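Local atomic coordinates of GTN Reductase (Agrobacterium tumefaciens, PDB entry 5N6G), a protein that binds flavin mononucleotide and, as an ene-reductase of the Old Yellow Enzyme family, probably reduces activated carbon-carbon double bonds with NADH or NADPH. Residues D276-G280 / D281-D285; S288-A291 / A292-A296; S312-E315 / A316-G320. One frame throughout, in Å; residues are numbered along the deposited sequence.

The three contacts follow one another along the chain without nesting or crossing, all in the second half of an eight-stranded TIM barrel. Contact 1 rounds the loop between strand 263-267 and helix 286-295. Contact 2 lies on that helix, which leads on to strand 301-305, and contact 3 on helix 310-318, ahead of strand 324-327. Contacts 1 and 2 meet where Phe-284 CE2 packs 3.6 Å from Phe-289 CB. Contacts 2 and 3 meet where Lys-290 NZ comes within 3.2 Å of Gly-320 O. Contacts 1 and 3 stay apart, their nearest atoms about 12 Å from each other, with helix 286-295 touching both.

Contact 1. Residues D276-G280 / D281-D285; sequences DFKQG and DKPFD
Lys-278 reaches over the bend of the chain and lays its aliphatic stem against the backbone between Lys-282 and Pro-283. CD lies 3.7 Å from Pro-283 N and 4.3 Å from CG of the Pro-283 ring. With chi1 at 64°, CG stands between the backbone N and the carbonyl carbon, a start that turns the chain toward 281-285. The chain then bends once, at chi4 (71°), which swings the ammonium back over the turn. There NZ donates to Gly-280 O at 3.1 Å, lying in the carbonyl plane, and passes Asp-281 O at 3.5 Å. This is the closely packed side, where one lysine spans both limbs. The ten residues form an irregular loop between strand 263-267 and helix 286-295 of the TIM barrel, and Asp-285 ends it as the N-cap of that helix, its OD1 accepting from Ser-288 N. Between the limbs no direct hydrogen bond forms, and water takes over. One water gives to Phe-277 O and accepts from Phe-284 N at 2.8 Å; a second gives to Lys-282 O and takes a weak bond from Gly-280 N. The outer side is looser. Asp-281 leads away from 276-280, its OD1 5.0 Å from Lys-278 NZ, a separation at which opposite charges may attract but do not touch. Lys-282 also points away from that limb. Inward, by contrast, Phe-284 is buried against Pro-233 and helix 245-256, while Gln-279 bonds the backbone of Ile-240 and Glu-242.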
loop_
_atom_site.group_PDB
_atom_site.type_symbol
_atom_site.label_atom_id
_atom_site.label_comp_id
_atom_site.label_asym_id
_atom_site.label_seq_id
_atom_site.Cartn_x
_atom_site.Cartn_y
_atom_site.Cartn_z
ATOM N N ASP A 276 -0.490 -1.467 19.700
ATOM C CA ASP A 276 -1.709 -1.642 20.487
ATOM C C ASP A 276 -2.650 -0.440 20.414
ATOM O O ASP A 276 -3.589 -0.335 21.218
ATOM C CB ASP A 276 -1.366 -1.952 21.947
ATOM C CG ASP A 276 -0.709 -0.792 22.661
ATOM O OD1 ASP A 276 -0.510 0.272 22.039
ATOM O OD2 ASP A 276 -0.401 -0.945 23.865
ATOM N N PHE A 277 -2.432 0.444 19.451
ATOM C CA PHE A 277 -3.281 1.611 19.277
ATOM C C PHE A 277 -4.743 1.211 19.076
ATOM O O PHE A 277 -5.063 0.193 18.445
ATOM C CB PHE A 277 -2.773 2.414 18.078
ATOM C CG PHE A 277 -3.449 3.733 17.899
ATOM C CD1 PHE A 277 -3.105 4.814 18.685
ATOM C CD2 PHE A 277 -4.428 3.890 16.929
ATOM C CE1 PHE A 277 -3.734 6.024 18.519
ATOM C CE2 PHE A 277 -5.057 5.100 16.764
ATOM C CZ PHE A 277 -4.708 6.159 17.553
ATOM N N LYS A 278 -5.638 2.029 19.615
ATOM C CA LYS A 278 -7.043 1.938 19.270
ATOM C C LYS A 278 -7.613 3.343 19.259
ATOM O O LYS A 278 -7.101 4.248 19.909
ATOM C CB LYS A 278 -7.831 1.060 20.238
ATOM C CG LYS A 278 -7.886 1.585 21.647
ATOM C CD LYS A 278 -8.658 0.621 22.537
ATOM C CE LYS A 278 -8.675 1.064 23.963
ATOM N NZ LYS A 278 -9.533 2.245 24.158
ATOM N N GLN A 279 -8.703 3.492 18.536
ATOM C CA GLN A 279 -9.443 4.743 18.486
ATOM C C GLN A 279 -10.731 4.688 19.276
ATOM O O GLN A 279 -11.051 5.633 19.988
ATOM C CB GLN A 279 -9.769 5.095 17.033
ATOM C CG GLN A 279 -8.565 5.293 16.173
ATOM C CD GLN A 279 -8.921 5.839 14.789
ATOM O OE1 GLN A 279 -9.681 5.242 14.058
ATOM N NE2 GLN A 279 -8.347 6.993 14.443
ATOM N N GLY A 280 -11.493 3.616 19.130
ATOM C CA GLY A 280 -12.724 3.454 19.865
ATOM C C GLY A 280 -12.498 2.844 21.236
ATOM O O GLY A 280 -11.385 2.789 21.765
ATOM N N ASP A 281 -13.601 2.409 21.829
ATOM C CA ASP A 281 -13.576 1.893 23.184
ATOM C C ASP A 281 -12.951 0.506 23.288
ATOM O O ASP A 281 -12.398 0.173 24.342
ATOM C CB ASP A 281 -15.002 1.848 23.728
ATOM C CG ASP A 281 -15.044 1.782 25.220
ATOM O OD1 ASP A 281 -14.275 2.527 25.858
ATOM O OD2 ASP A 281 -15.874 1.019 25.769
ATOM N N LYS A 282 -13.067 -0.334 22.235
ATOM C CA LYS A 282 -12.626 -1.724 22.330
ATOM C C LYS A 282 -11.297 -1.929 21.612
ATOM O O LYS A 282 -11.138 -1.481 20.469
ATOM C CB LYS A 282 -13.675 -2.652 21.720
ATOM C CG LYS A 282 -14.987 -2.681 22.510
ATOM C CD LYS A 282 -16.058 -3.486 21.785
ATOM C CE LYS A 282 -17.380 -3.486 22.544
ATOM N NZ LYS A 282 -18.434 -4.247 21.808
ATOM N N PRO A 283 -10.342 -2.638 22.202
ATOM C CA PRO A 283 -9.143 -3.015 21.448
ATOM C C PRO A 283 -9.503 -3.938 20.292
ATOM O O PRO A 283 -10.395 -4.781 20.409
ATOM C CB PRO A 283 -8.277 -3.736 22.488
ATOM C CG PRO A 283 -8.896 -3.448 23.810
ATOM C CD PRO A 283 -10.333 -3.174 23.569
ATOM N N PHE A 284 -8.801 -3.774 19.177
ATOM C CA PHE A 284 -9.013 -4.607 18.003
ATOM C C PHE A 284 -8.376 -5.969 18.236
ATOM O O PHE A 284 -7.261 -6.065 18.758
ATOM C CB PHE A 284 -8.407 -3.948 16.760
ATOM C CG PHE A 284 -8.825 -4.580 15.463
ATOM C CD1 PHE A 284 -10.015 -4.238 14.868
ATOM C CD2 PHE A 284 -8.008 -5.490 14.821
ATOM C CE1 PHE A 284 -10.415 -4.810 13.677
ATOM C CE2 PHE A 284 -8.391 -6.064 13.613
ATOM C CZ PHE A 284 -9.595 -5.717 13.036
ATOM N N ASP A 285 -9.095 -7.021 17.838
ATOM C CA ASP A 285 -8.659 -8.408 18.000
ATOM C C ASP A 285 -8.166 -8.890 16.632
ATOM O O ASP A 285 -8.963 -9.212 15.748
ATOM C CB ASP A 285 -9.819 -9.233 18.547
ATOM C CG ASP A 285 -9.443 -10.666 18.849
ATOM O OD1 ASP A 285 -8.439 -11.183 18.298
ATOM O OD2 ASP A 285 -10.195 -11.283 19.630
HETATM O O HOH W 1 -6.416 -2.268 19.533
HETATM O O HOH W 2 -11.824 0.633 18.781
#

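Contact 2. Residues S288-A291 / A292-A296; sequences SFKA and AYRNA
Ser-288 O accepts from Ala-292 N at 2.9 Å, the first full backbone bond across this part of helix 286-295, which belongs to the beta-alpha-beta unit running from strand 263-267 to strand 301-305 of the TIM barrel. Phe-289 contributes a carbonyl that takes two weak bonds, from Tyr-293 N and Ala-292 N, while its buried ring packs on helix 245-256. Tyr-293, on the next turn, touches Ile-264 and gives its OH a partner in Gly-300 N. At Lys-290 the side chains join in. Its carbonyl receives Arg-294 N in a nearly straight bond (172° at the hydrogen), and Arg-294 CG lies 3.6 Å from the same oxygen. The lysine runs out fully extended with CG anti to the backbone N (chi1 -177°), whereas Arg-294 bends at chi2; CE of Lys-290 crosses it obliquely, 4.1 Å from NE of Arg-294. Both side chains touch Trp-302 of strand 301-305. Their charges have other partners, Lys-321 O for the lysine, Asp-323 and the carbonyls of Gly-298 and Gly-300 for the arginine. A water in the guanidinium plane accepts from Arg-294 NH2 and Lys-290 NZ, each at 2.9 Å. Ala-291 O takes Asn-295 N at 2.8 Å, and CG of Asn-295 packs 3.0 Å from that oxygen.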
loop_
_atom_site.group_PDB
_atom_site.type_symbol
_atom_site.label_atom_id
_atom_site.label_comp_id
_atom_site.label_asym_id
_atom_site.label_seq_id
_atom_site.Cartn_x
_atom_site.Cartn_y
_atom_site.Cartn_z
ATOM N N SER A 288 -9.132 -12.563 15.767
ATOM C CA SER A 288 -10.519 -12.688 15.324
ATOM C C SER A 288 -10.655 -12.242 13.875
ATOM O O SER A 288 -11.396 -12.840 13.077
ATOM C CB SER A 288 -11.412 -11.835 16.236
ATOM O OG SER A 288 -12.733 -11.729 15.727
ATOM N N PHE A 289 -9.937 -11.181 13.533
ATOM C CA PHE A 289 -9.900 -10.646 12.178
ATOM C C PHE A 289 -9.346 -11.673 11.197
ATOM O O PHE A 289 -9.955 -11.947 10.149
ATOM C CB PHE A 289 -9.061 -9.363 12.228
ATOM C CG PHE A 289 -8.831 -8.672 10.926
ATOM C CD1 PHE A 289 -9.882 -8.251 10.116
ATOM C CD2 PHE A 289 -7.532 -8.374 10.529
ATOM C CE1 PHE A 289 -9.632 -7.572 8.937
ATOM C CE2 PHE A 289 -7.280 -7.706 9.357
ATOM C CZ PHE A 289 -8.326 -7.302 8.558
ATOM N N LYS A 290 -8.200 -12.275 11.530
ATOM C CA LYS A 290 -7.643 -13.310 10.669
ATOM C C LYS A 290 -8.571 -14.509 10.580
ATOM O O LYS A 290 -8.726 -15.102 9.504
ATOM C CB LYS A 290 -6.277 -13.761 11.179
ATOM C CG LYS A 290 -5.626 -14.788 10.267
ATOM C CD LYS A 290 -4.258 -15.176 10.772
ATOM C CE LYS A 290 -3.586 -16.131 9.789
ATOM N NZ LYS A 290 -2.407 -16.803 10.380
ATOM N N ALA A 291 -9.206 -14.881 11.696
ATOM C CA ALA A 291 -10.126 -16.014 11.652
ATOM C C ALA A 291 -11.329 -15.730 10.769
ATOM O O ALA A 291 -11.857 -16.653 10.137
ATOM C CB ALA A 291 -10.587 -16.390 13.053
ATOM N N ALA A 292 -11.772 -14.465 10.695
ATOM C CA ALA A 292 -12.903 -14.139 9.825
ATOM C C ALA A 292 -12.537 -14.390 8.368
ATOM O O ALA A 292 -13.366 -14.839 7.573
ATOM C CB ALA A 292 -13.317 -12.690 10.030
ATOM N N TYR A 293 -11.286 -14.116 8.014
ATOM C CA TYR A 293 -10.823 -14.379 6.661
ATOM C C TYR A 293 -10.720 -15.879 6.416
ATOM O O TYR A 293 -11.250 -16.397 5.422
ATOM C CB TYR A 293 -9.472 -13.706 6.438
ATOM C CG TYR A 293 -8.885 -13.926 5.068
ATOM C CD1 TYR A 293 -9.504 -13.408 3.922
ATOM C CD2 TYR A 293 -7.709 -14.619 4.913
ATOM C CE1 TYR A 293 -8.958 -13.597 2.680
ATOM C CE2 TYR A 293 -7.148 -14.812 3.651
ATOM C CZ TYR A 293 -7.779 -14.296 2.546
ATOM O OH TYR A 293 -7.231 -14.506 1.295
ATOM N N ARG A 294 -10.010 -16.598 7.298
ATOM C CA ARG A 294 -9.800 -18.033 7.094
ATOM C C ARG A 294 -11.115 -18.799 7.107
ATOM O O ARG A 294 -11.313 -19.749 6.321
ATOM C CB ARG A 294 -8.863 -18.585 8.172
ATOM C CG ARG A 294 -7.440 -18.095 8.053
ATOM C CD ARG A 294 -6.736 -18.679 6.852
ATOM N NE ARG A 294 -5.319 -18.320 6.850
ATOM C CZ ARG A 294 -4.672 -17.750 5.841
ATOM N NH1 ARG A 294 -5.294 -17.480 4.698
ATOM N NH2 ARG A 294 -3.382 -17.466 5.965
ATOM N N ASN A 295 -12.008 -18.440 8.033
ATOM C CA ASN A 295 -13.233 -19.214 8.205
ATOM C C ASN A 295 -14.176 -19.031 7.024
ATOM O O ASN A 295 -15.078 -19.855 6.836
ATOM C CB ASN A 295 -13.940 -18.795 9.490
ATOM C CG ASN A 295 -13.221 -19.247 10.728
ATOM O OD1 ASN A 295 -12.318 -20.081 10.677
ATOM N ND2 ASN A 295 -13.627 -18.700 11.864
ATOM N N ALA A 296 -14.007 -17.952 6.260
ATOM C CA ALA A 296 -14.773 -17.732 5.033
ATOM C C ALA A 296 -14.176 -18.437 3.832
ATOM O O ALA A 296 -14.718 -18.302 2.719
ATOM C CB ALA A 296 -14.867 -16.247 4.716
HETATM O O HOH W 3 -1.757 -18.529 8.149
#

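Contact 3. Residues S312-E315 / A316-G320; sequences SAIE and AVESG
Glu-318 lays its side chain back over the preceding turn, its CG packed 3.1 Å from Ile-314 O and a little farther from Glu-315 O. Chi1 of 64° sets CG between its own backbone N and carbonyl carbon, and the extended chain beyond then runs alongside Glu-315, both side chains pointing the same way. OE2 of Glu-318 lies 3.8 Å from CG of Glu-315, so one carboxylate rests against the methylene stem of the other. The two carboxylate planes are nearly parallel, 3° apart, yet their OE2 atoms stay 5.4 Å from each other, a spacing that would ease the repulsion of like charges. Glu-315 OE2 has a partner of its own in Gln-311 NE2. The Glu-318 side chain runs at a slant across that of Ile-314, its OE1 4.1 Å from Ile-314 CG2. These are the last turns of helix 310-318, which in the TIM barrel connects strand 301-305 to strand 324-327. Backbone bonds from Ala-316, Val-317 and Glu-318 back to Ser-312, Ala-313 and Ile-314 hold the turns. At the C-terminal end Glu-315 O is gripped twice, by Ser-319 N and by Ser-319 OG at 3.0 Å, the two donors arriving from opposite faces of the carbonyl plane. Gly-320 then leaves the helix with positive phi (83°) in a Schellman motif, its N bonded to Val-317 O at 3.0 Å, a backbone shape that suits glycine. The buried side is apolar: Ala-313 packs on Val-325 and Phe-327 of strand 324-327, while Ala-316 and Val-317 touch Val-322. Val-317 CG2 also lies over the preceding turn, 3.5 Å from Ala-313 O.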
loop_
_atom_site.group_PDB
_atom_site.type_symbol
_atom_site.label_atom_id
_atom_site.label_comp_id
_atom_site.label_asym_id
_atom_site.label_seq_id
_atom_site.Cartn_x
_atom_site.Cartn_y
_atom_site.Cartn_z
ATOM N N SER A 312 10.689 -10.974 16.818
ATOM C CA SER A 312 9.232 -11.065 16.740
ATOM C C SER A 312 8.770 -11.573 15.381
ATOM O O SER A 312 7.762 -12.285 15.300
ATOM C CB SER A 312 8.588 -9.709 17.049
ATOM O OG SER A 312 9.061 -8.704 16.169
ATOM N N ALA A 313 9.488 -11.249 14.308
ATOM C CA ALA A 313 9.115 -11.792 13.008
ATOM C C ALA A 313 9.344 -13.292 12.946
ATOM O O ALA A 313 8.502 -14.030 12.426
ATOM C CB ALA A 313 9.894 -11.092 11.897
ATOM N N ILE A 314 10.478 -13.767 13.460
ATOM C CA ILE A 314 10.727 -15.198 13.477
ATOM C C ILE A 314 9.634 -15.909 14.264
ATOM O O ILE A 314 9.082 -16.921 13.820
ATOM C CB ILE A 314 12.121 -15.483 14.054
ATOM C CG1 ILE A 314 13.174 -14.991 13.060
ATOM C CG2 ILE A 314 12.293 -16.971 14.341
ATOM C CD1 ILE A 314 14.588 -15.055 13.593
ATOM N N GLU A 315 9.288 -15.371 15.430
ATOM C CA GLU A 315 8.312 -16.037 16.295
ATOM C C GLU A 315 6.911 -16.000 15.683
ATOM O O GLU A 315 6.147 -16.969 15.802
ATOM C CB GLU A 315 8.313 -15.392 17.687
ATOM C CG GLU A 315 9.559 -15.731 18.493
ATOM C CD GLU A 315 9.616 -15.034 19.844
ATOM O OE1 GLU A 315 8.632 -14.367 20.226
ATOM O OE2 GLU A 315 10.656 -15.155 20.525
ATOM N N ALA A 316 6.557 -14.904 15.015
ATOM C CA ALA A 316 5.212 -14.794 14.456
ATOM C C ALA A 316 4.993 -15.797 13.334
ATOM O O ALA A 316 3.896 -16.353 13.191
ATOM C CB ALA A 316 4.959 -13.368 13.962
ATOM N N VAL A 317 6.020 -16.051 12.527
ATOM C CA VAL A 317 5.872 -17.041 11.464
ATOM C C VAL A 317 5.901 -18.449 12.034
ATOM O O VAL A 317 5.061 -19.285 11.686
ATOM C CB VAL A 317 6.945 -16.834 10.381
ATOM C CG1 VAL A 317 6.872 -17.921 9.333
ATOM C CG2 VAL A 317 6.738 -15.471 9.713
ATOM N N GLU A 318 6.857 -18.747 12.919
ATOM C CA GLU A 318 6.965 -20.120 13.382
ATOM C C GLU A 318 5.770 -20.520 14.246
ATOM O O GLU A 318 5.439 -21.710 14.321
ATOM C CB GLU A 318 8.275 -20.320 14.139
ATOM C CG GLU A 318 8.406 -19.531 15.409
ATOM C CD GLU A 318 9.724 -19.806 16.131
ATOM O OE1 GLU A 318 10.596 -20.490 15.546
ATOM O OE2 GLU A 318 9.884 -19.341 17.283
ATOM N N SER A 319 5.113 -19.558 14.897
ATOM C CA SER A 319 3.937 -19.872 15.702
ATOM C C SER A 319 2.682 -20.033 14.856
ATOM O O SER A 319 1.651 -20.497 15.369
ATOM C CB SER A 319 3.700 -18.778 16.736
ATOM O OG SER A 319 3.253 -17.592 16.109
ATOM N N GLY A 320 2.745 -19.656 13.590
ATOM C CA GLY A 320 1.573 -19.667 12.742
ATOM C C GLY A 320 0.669 -18.459 12.847
ATOM O O GLY A 320 -0.387 -18.450 12.208
#